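Local coordinates for protein putative aldehyde dehydrogenase (Burkholderia cenocepacia, PDB 4YWE) that probably oxidises aldehydes with NAD or NADP as electron acceptor, as a member of the aldehyde dehydrogenase family, and binds calcium and magnesium ions, at residues 101-104 with 105-108; 211-214 with 215-218; 403-406 with 407-411; 469-472 with 473-476. All coordinates share one frame; numbering follows the deposited sequence.

Interaction 1: residues 101-104 with 105-108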
# COMPACT_ATOMS: atom_id res chain seq x y z
N GLY A 101 40.62 3.22 -6.24
CA GLY A 101 41.65 3.44 -5.24
C GLY A 101 41.30 2.98 -3.84
O GLY A 101 42.15 2.99 -2.95
N LYS A 102 40.05 2.56 -3.64
CA LYS A 102 39.60 2.13 -2.32
C LYS A 102 40.27 0.82 -1.91
O LYS A 102 40.65 0.02 -2.76
CB LYS A 102 38.07 1.98 -2.31
CG LYS A 102 37.53 0.90 -3.23
CD LYS A 102 36.01 0.92 -3.25
CE LYS A 102 35.49 2.24 -3.78
NZ LYS A 102 34.01 2.36 -3.66
N PRO A 103 40.43 0.61 -0.59
CA PRO A 103 40.98 -0.64 -0.06
C PRO A 103 40.19 -1.87 -0.50
O PRO A 103 39.00 -1.76 -0.80
CB PRO A 103 40.88 -0.44 1.46
CG PRO A 103 40.93 1.04 1.64
CD PRO A 103 40.20 1.61 0.47
N LEU A 104 40.86 -3.02 -0.52
CA LEU A 104 40.25 -4.26 -1.00
C LEU A 104 39.03 -4.66 -0.18
O LEU A 104 38.07 -5.22 -0.71
CB LEU A 104 41.28 -5.39 -0.98
CG LEU A 104 42.45 -5.22 -1.96
CD1 LEU A 104 43.41 -6.39 -1.85
CD2 LEU A 104 41.93 -5.07 -3.38
N LYS A 105 39.07 -4.38 1.12
CA LYS A 105 37.96 -4.70 2.01
C LYS A 105 36.70 -3.94 1.62
O LYS A 105 35.59 -4.49 1.65
CB LYS A 105 38.34 -4.40 3.46
CG LYS A 105 37.30 -4.81 4.49
CD LYS A 105 37.76 -4.50 5.90
CE LYS A 105 36.73 -4.95 6.93
NZ LYS A 105 37.17 -4.66 8.32
N GLN A 106 36.87 -2.68 1.24
CA GLN A 106 35.74 -1.85 0.82
C GLN A 106 35.28 -2.21 -0.58
O GLN A 106 34.08 -2.22 -0.87
CB GLN A 106 36.12 -0.36 0.89
CG GLN A 106 36.50 0.12 2.28
CD GLN A 106 36.93 1.57 2.31
OE1 GLN A 106 36.47 2.38 1.50
NE2 GLN A 106 37.80 1.92 3.24
N ALA A 107 36.23 -2.51 -1.46
CA ALA A 107 35.93 -2.90 -2.83
C ALA A 107 35.15 -4.21 -2.87
O ALA A 107 34.31 -4.41 -3.75
CB ALA A 107 37.21 -3.02 -3.64
N ARG A 108 35.43 -5.09 -1.92
CA ARG A 108 34.71 -6.35 -1.81
C ARG A 108 33.29 -6.12 -1.31
O ARG A 108 32.35 -6.78 -1.76
CB ARG A 108 35.46 -7.32 -0.88
CG ARG A 108 34.75 -8.64 -0.67
CD ARG A 108 35.58 -9.60 0.18
NE ARG A 108 36.76 -10.09 -0.54
CZ ARG A 108 37.99 -9.63 -0.35
NH1 ARG A 108 38.22 -8.68 0.55
NH2 ARG A 108 39.00 -10.14 -1.04

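Interaction 2: residues 211-214 with 215-218. With EDO (1,2-ethanediol), chain I.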
# COMPACT_ATOMS: atom_id res chain seq x y z
N THR A 211 31.11 4.78 -22.31
CA THR A 211 32.13 5.48 -21.54
C THR A 211 32.46 6.81 -22.22
O THR A 211 32.15 7.01 -23.39
CB THR A 211 33.42 4.64 -21.41
OG1 THR A 211 33.91 4.31 -22.71
CG2 THR A 211 33.14 3.36 -20.64
N GLY A 212 33.09 7.71 -21.47
CA GLY A 212 33.47 9.00 -22.02
C GLY A 212 33.40 10.14 -21.02
O GLY A 212 33.04 9.94 -19.86
N TYR A 213 33.76 11.34 -21.47
CA TYR A 213 33.75 12.51 -20.61
C TYR A 213 32.33 12.97 -20.34
O TYR A 213 31.44 12.78 -21.17
CB TYR A 213 34.56 13.65 -21.24
CG TYR A 213 36.04 13.39 -21.33
CD1 TYR A 213 36.81 13.23 -20.18
CD2 TYR A 213 36.68 13.31 -22.56
CE1 TYR A 213 38.17 12.99 -20.25
CE2 TYR A 213 38.04 13.07 -22.64
CZ TYR A 213 38.78 12.91 -21.49
OH TYR A 213 40.13 12.68 -21.57
N GLY A 214 32.11 13.57 -19.18
CA GLY A 214 30.81 14.10 -18.82
C GLY A 214 30.35 15.20 -19.75
O GLY A 214 29.18 15.26 -20.12
N HIS A 215 31.28 16.07 -20.15
CA HIS A 215 30.95 17.20 -21.00
C HIS A 215 30.80 16.78 -22.46
O HIS A 215 30.45 17.60 -23.32
CB HIS A 215 32.01 18.30 -20.88
CG HIS A 215 33.33 17.94 -21.50
ND1 HIS A 215 34.34 17.32 -20.79
CD2 HIS A 215 33.80 18.12 -22.76
CE1 HIS A 215 35.38 17.14 -21.59
NE2 HIS A 215 35.08 17.61 -22.79
N GLU A 216 31.06 15.51 -22.75
CA GLU A 216 30.87 14.98 -24.09
C GLU A 216 29.77 13.92 -24.11
O GLU A 216 28.64 14.19 -24.53
CB GLU A 216 32.18 14.40 -24.64
CG GLU A 216 33.21 15.45 -25.02
CD GLU A 216 34.43 14.85 -25.68
OE1 GLU A 216 34.74 13.67 -25.42
OE2 GLU A 216 35.09 15.56 -26.47
N ALA A 217 30.10 12.71 -23.66
CA ALA A 217 29.15 11.61 -23.65
C ALA A 217 28.01 11.85 -22.67
O ALA A 217 26.84 11.62 -22.98
CB ALA A 217 29.86 10.30 -23.33
N GLY A 218 28.36 12.33 -21.47
CA GLY A 218 27.37 12.60 -20.45
C GLY A 218 26.36 13.65 -20.86
O GLY A 218 25.16 13.51 -20.62
C1 EDO I . 28.55 15.60 -27.54
O1 EDO I . 28.29 15.98 -26.18
C2 EDO I . 29.95 14.99 -27.65
O2 EDO I . 30.21 14.64 -29.01
O HOH W 1 33.84 11.25 -24.35

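Interaction 3: residues 403-406 with 407-411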
# COMPACT_ATOMS: atom_id res chain seq x y z
N GLU A 403 19.16 20.73 22.27
CA GLU A 403 18.54 20.11 21.10
C GLU A 403 18.26 21.14 20.01
O GLU A 403 18.45 20.87 18.83
CB GLU A 403 17.23 19.41 21.49
CG GLU A 403 17.41 18.21 22.40
CD GLU A 403 16.12 17.44 22.62
OE1 GLU A 403 15.17 17.63 21.82
OE2 GLU A 403 16.05 16.65 23.58
N ASP A 404 17.80 22.32 20.41
CA ASP A 404 17.47 23.38 19.47
C ASP A 404 18.67 23.81 18.63
O ASP A 404 18.55 23.96 17.41
CB ASP A 404 16.89 24.59 20.21
CG ASP A 404 15.47 24.37 20.68
OD1 ASP A 404 14.84 23.37 20.24
OD2 ASP A 404 14.97 25.18 21.48
N GLU A 405 19.82 24.00 19.26
CA GLU A 405 21.01 24.40 18.53
C GLU A 405 21.52 23.26 17.65
O GLU A 405 22.02 23.49 16.56
CB GLU A 405 22.12 24.87 19.47
CG GLU A 405 23.29 25.50 18.72
CD GLU A 405 24.39 26.02 19.63
OE1 GLU A 405 24.59 25.43 20.71
OE2 GLU A 405 25.05 27.01 19.26
N ALA A 406 21.38 22.03 18.14
CA ALA A 406 21.77 20.86 17.37
C ALA A 406 21.00 20.81 16.06
O ALA A 406 21.57 20.57 15.00
CB ALA A 406 21.54 19.59 18.17
N VAL A 407 19.69 21.07 16.13
CA VAL A 407 18.84 21.10 14.95
C VAL A 407 19.23 22.26 14.05
O VAL A 407 19.33 22.11 12.83
CB VAL A 407 17.36 21.18 15.34
CG1 VAL A 407 16.50 21.40 14.10
CG2 VAL A 407 16.93 19.92 16.07
N ALA A 408 19.44 23.43 14.65
CA ALA A 408 19.84 24.62 13.91
C ALA A 408 21.16 24.41 13.17
O ALA A 408 21.29 24.77 12.01
CB ALA A 408 19.94 25.82 14.85
N LEU A 409 22.12 23.80 13.86
CA LEU A 409 23.41 23.50 13.25
C LEU A 409 23.28 22.45 12.15
O LEU A 409 23.85 22.60 11.07
CB LEU A 409 24.41 23.03 14.31
CG LEU A 409 24.89 24.07 15.32
CD1 LEU A 409 25.79 23.42 16.37
CD2 LEU A 409 25.61 25.20 14.62
N ALA A 410 22.51 21.40 12.43
CA ALA A 410 22.34 20.30 11.49
C ALA A 410 21.66 20.74 10.19
O ALA A 410 22.09 20.36 9.11
CB ALA A 410 21.55 19.17 12.14
N ASN A 411 20.61 21.54 10.31
CA ASN A 411 19.88 22.02 9.14
C ASN A 411 20.47 23.32 8.60
O ASN A 411 19.90 23.93 7.70
CB ASN A 411 18.40 22.22 9.48
CG ASN A 411 17.73 20.95 9.95
OD1 ASN A 411 18.20 19.84 9.70
ND2 ASN A 411 16.61 21.10 10.65

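Interaction 4: residues 469-472 with 473-476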
# COMPACT_ATOMS: atom_id res chain seq x y z
N GLY A 469 15.93 0.73 -2.07
CA GLY A 469 14.68 0.25 -1.51
C GLY A 469 13.58 0.04 -2.54
O GLY A 469 13.78 0.25 -3.73
N PHE A 470 12.42 -0.38 -2.06
CA PHE A 470 11.27 -0.62 -2.94
C PHE A 470 10.77 0.68 -3.54
O PHE A 470 10.30 0.72 -4.68
CB PHE A 470 10.15 -1.32 -2.16
CG PHE A 470 9.12 -1.97 -3.04
CD1 PHE A 470 8.06 -1.23 -3.55
CD2 PHE A 470 9.20 -3.31 -3.36
CE1 PHE A 470 7.11 -1.82 -4.36
CE2 PHE A 470 8.25 -3.91 -4.17
CZ PHE A 470 7.21 -3.16 -4.67
N GLU A 471 10.88 1.76 -2.76
CA GLU A 471 10.40 3.08 -3.16
C GLU A 471 10.99 3.56 -4.49
O GLU A 471 10.37 4.36 -5.20
CB GLU A 471 10.72 4.10 -2.05
CG GLU A 471 10.23 5.51 -2.32
CD GLU A 471 8.74 5.67 -2.06
OE1 GLU A 471 8.11 4.71 -1.59
OE2 GLU A 471 8.21 6.77 -2.32
N ALA A 472 12.18 3.07 -4.82
CA ALA A 472 12.88 3.50 -6.03
C ALA A 472 12.12 3.13 -7.30
O ALA A 472 12.21 3.82 -8.31
CB ALA A 472 14.28 2.89 -6.06
N LEU A 473 11.35 2.04 -7.23
CA LEU A 473 10.58 1.56 -8.37
C LEU A 473 9.53 2.58 -8.83
O LEU A 473 9.17 2.61 -10.01
CB LEU A 473 9.90 0.23 -8.04
CG LEU A 473 10.83 -0.93 -7.66
CD1 LEU A 473 10.01 -2.15 -7.28
CD2 LEU A 473 11.78 -1.25 -8.79
N TYR A 474 9.05 3.40 -7.91
CA TYR A 474 8.04 4.41 -8.24
C TYR A 474 8.65 5.54 -9.06
O TYR A 474 7.97 6.19 -9.84
CB TYR A 474 7.40 4.97 -6.97
CG TYR A 474 6.71 3.91 -6.13
CD1 TYR A 474 5.53 3.32 -6.55
CD2 TYR A 474 7.25 3.51 -4.91
CE1 TYR A 474 4.90 2.35 -5.79
CE2 TYR A 474 6.63 2.55 -4.14
CZ TYR A 474 5.45 1.97 -4.58
OH TYR A 474 4.83 1.01 -3.82
N GLY A 475 9.95 5.77 -8.87
CA GLY A 475 10.66 6.78 -9.64
C GLY A 475 11.02 6.29 -11.03
O GLY A 475 11.27 7.10 -11.93
N PHE A 476 11.03 4.98 -11.21
CA PHE A 476 11.39 4.39 -12.50
C PHE A 476 10.16 3.89 -13.26
O PHE A 476 10.28 3.21 -14.27
CB PHE A 476 12.38 3.24 -12.31
CG PHE A 476 13.78 3.69 -12.03
CD1 PHE A 476 14.54 4.28 -13.04
CD2 PHE A 476 14.35 3.53 -10.78
CE1 PHE A 476 15.83 4.71 -12.79
CE2 PHE A 476 15.64 3.96 -10.53
CZ PHE A 476 16.38 4.54 -11.54

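Interaction 1: residues 101-104 with 105-108
The side-chain amide of Gln106 has the Pro103 ring over one of its faces, with CG of Pro103 3.6 Å from NE2 of Gln106 and CD of Pro103 3.8 Å from CD of Gln106. OE1 of Gln106 accepts from the backbone of Asn285, which fixes the amide's rotation under the proline. The second flat group, the Arg108 guanidinium, meets the Leu104 carbonyl obliquely, NH1 of Arg108 lying 3.7 Å from O of Leu104, and pairs at NH2 with Glu90. Pro103 is the N-cap of the helix: its O receives N of Ala107 at 2.9 Å, fairly straight at 160°, and a weak bond from N of Gln106. One residue on, N of Arg108 bonds to O of Leu104 at 2.9 Å. Lys102 holds CG wedged between backbone N and carbonyl carbon (chi1 64°), which lays its chain along Ala107, CD of Lys102 3.8 Å from CA of Ala107, and carries NZ on to Asp110 and Asn158 O. The turn starts at Gly101, whose positive phi ends helix 89-100. Helix 104-124 then packs back on that helix, with Leu104 and Ala107 against Ala97.

Interaction 2: residues 211-214 with 215-218
A glycine-rich turn that matches a GxGxxA pattern (Gly212, Gly214, Ala217), probably of Rossmann type, brings the chain from strand 207-209 into helix 214-223, with Tyr213 as N-cap. The carbonyl O of Tyr213 gathers the amides of Glu216, Ala217 and Gly218. N of Gly218 comes in almost straight at 3.1 Å (171°), a wider pi-type span, while N of Glu216 bonds to the same O at 3.2 Å from above the carbonyl plane; N of Ala217 adds a weak bond. The Tyr213 side chain has neighbours from two and three residues on, His215 and Glu216. His215 keeps CG between its backbone N and carbonyl carbon (chi1 71°), which sets its imidazole beside the phenol, the planes only 18° apart but slid so that the rings barely overlap; CE1 of His215 touches CB of Tyr213 at 3.6 Å. At the edge of the phenol ring and in its plane sits OE1 of Glu216, 3.5 Å from CD2 of Tyr213. A water donates to OE1 of Glu216 and accepts from N of Tyr213 at 2.9 Å, while OE2 of Glu216 pairs with Arg45. Gly212, with positive phi, turns the backbone close to Ala217, with CA of Gly212 4.1 Å from CB of Ala217. Lys181 binds the Gly212 carbonyl from outside. Such a strand-turn-helix is consistent with the Rossmann-type nucleotide-binding domain of aldehyde dehydrogenases.

Interaction 3: residues 403-406 with 407-411
Glu403 opens the helix by giving its carbonyl O to N of Val407 at 3.0 Å, and the same O is brushed by CG2 of Val407 at 3.3 Å. That branch stands beside the backbone N of Val407, opposite the carbonyl carbon, so it leans back over the preceding turn. The Glu403 carboxylate turns elsewhere, to Arg428 and Arg431. Asp404 follows with O bonded to N of Ala408 at 2.9 Å and packed by CB of Ala408 at 3.5 Å; its own carboxylate pairs with Arg435. Glu405 makes the one side-chain to side-chain touch between the two segments. Its CG is turned opposite the backbone N (chi1 -171°), which carries the chain alongside Leu409, CG of Glu405 meeting CD1 of Leu409 at 4.0 Å, before OE1 swings back to the backbone N of Val401. The backbone bond from N of Leu409 to O of Glu405 is short, 2.7 Å. Last, Ala406 gives O to N of Ala410 at 2.9 Å, and its small methyl lies against Phe400 and Ile264 of the sheet. Four regular i to i+4 bonds thus carry the turn, with the aliphatic part of Glu405 adding a modest apolar contact. Acidic side chains held by arginines or a backbone amide near the N-terminal end would probably also suit the helix dipole.

Interaction 4: residues 469-472 with 473-476
The tight part of this turn is the CH-pi contact of Leu473 with Phe470. CD1 of Leu473 sits 3.9 Å above the centroid of the Phe470 ring, only 9° off the ring normal, over one face. The leucine reaches there because its CG stands beside its own backbone N (chi1 -60°). Beside this contact N of Leu473 is bonded to O of Phe470 at 3.1 Å, approaching from above the carbonyl plane. Tyr474 crosses Phe470 at an angle and brings its hydroxyl to the rim of that ring, OH of Tyr474 3.7 Å from CE1 of Phe470. A type I beta turn from Gly469 to Ala472 leads into the short, weakly bonded helix 472-475, which is followed, after Phe476, by strand 477-485; Ala472 and Leu473 press on Tyr121 of helix 104-124, and Phe476 is buried against helix 160-174. The Glu471 carboxylate and the end of the turn are more loosely held. The Glu471 chain bends at chi2 (78°) and brings OE1 of Glu471 to 3.6 Å from CD2 of Tyr474, the carboxylate and phenol planes being well inclined to each other. N of Tyr474 bonds to O of Glu471 at 3.2 Å, and the two bonds to O of Ala472, from N of Gly475 and N of Phe476, are both weak. Both sides reach other chains: OE2 of Glu471 has a long, weak ion pair with Arg145 of the third subunit, and Phe470 packs on Lys127 of the second.

Overall arrangement
From the N terminus, interaction 1 comes first, closing the turn between helices 89-100 and 104-124. Interaction 2 follows, closing the loop between strand 207-209 and helix 214-223. Interaction 3 lies within helix 403-410, beside the sheet that includes strands 261-265 and 394-400, and interaction 4 closes the turn from the loop after strand 463-464 to strand 477-485. All four are local and run in series, none nesting in or crossing another. None touches another; the nearest atoms of interactions 2 and 4 are about 15 Å apart. Helix 104-124 links two of them: it begins at interaction 1, and its far end lies against interaction 4.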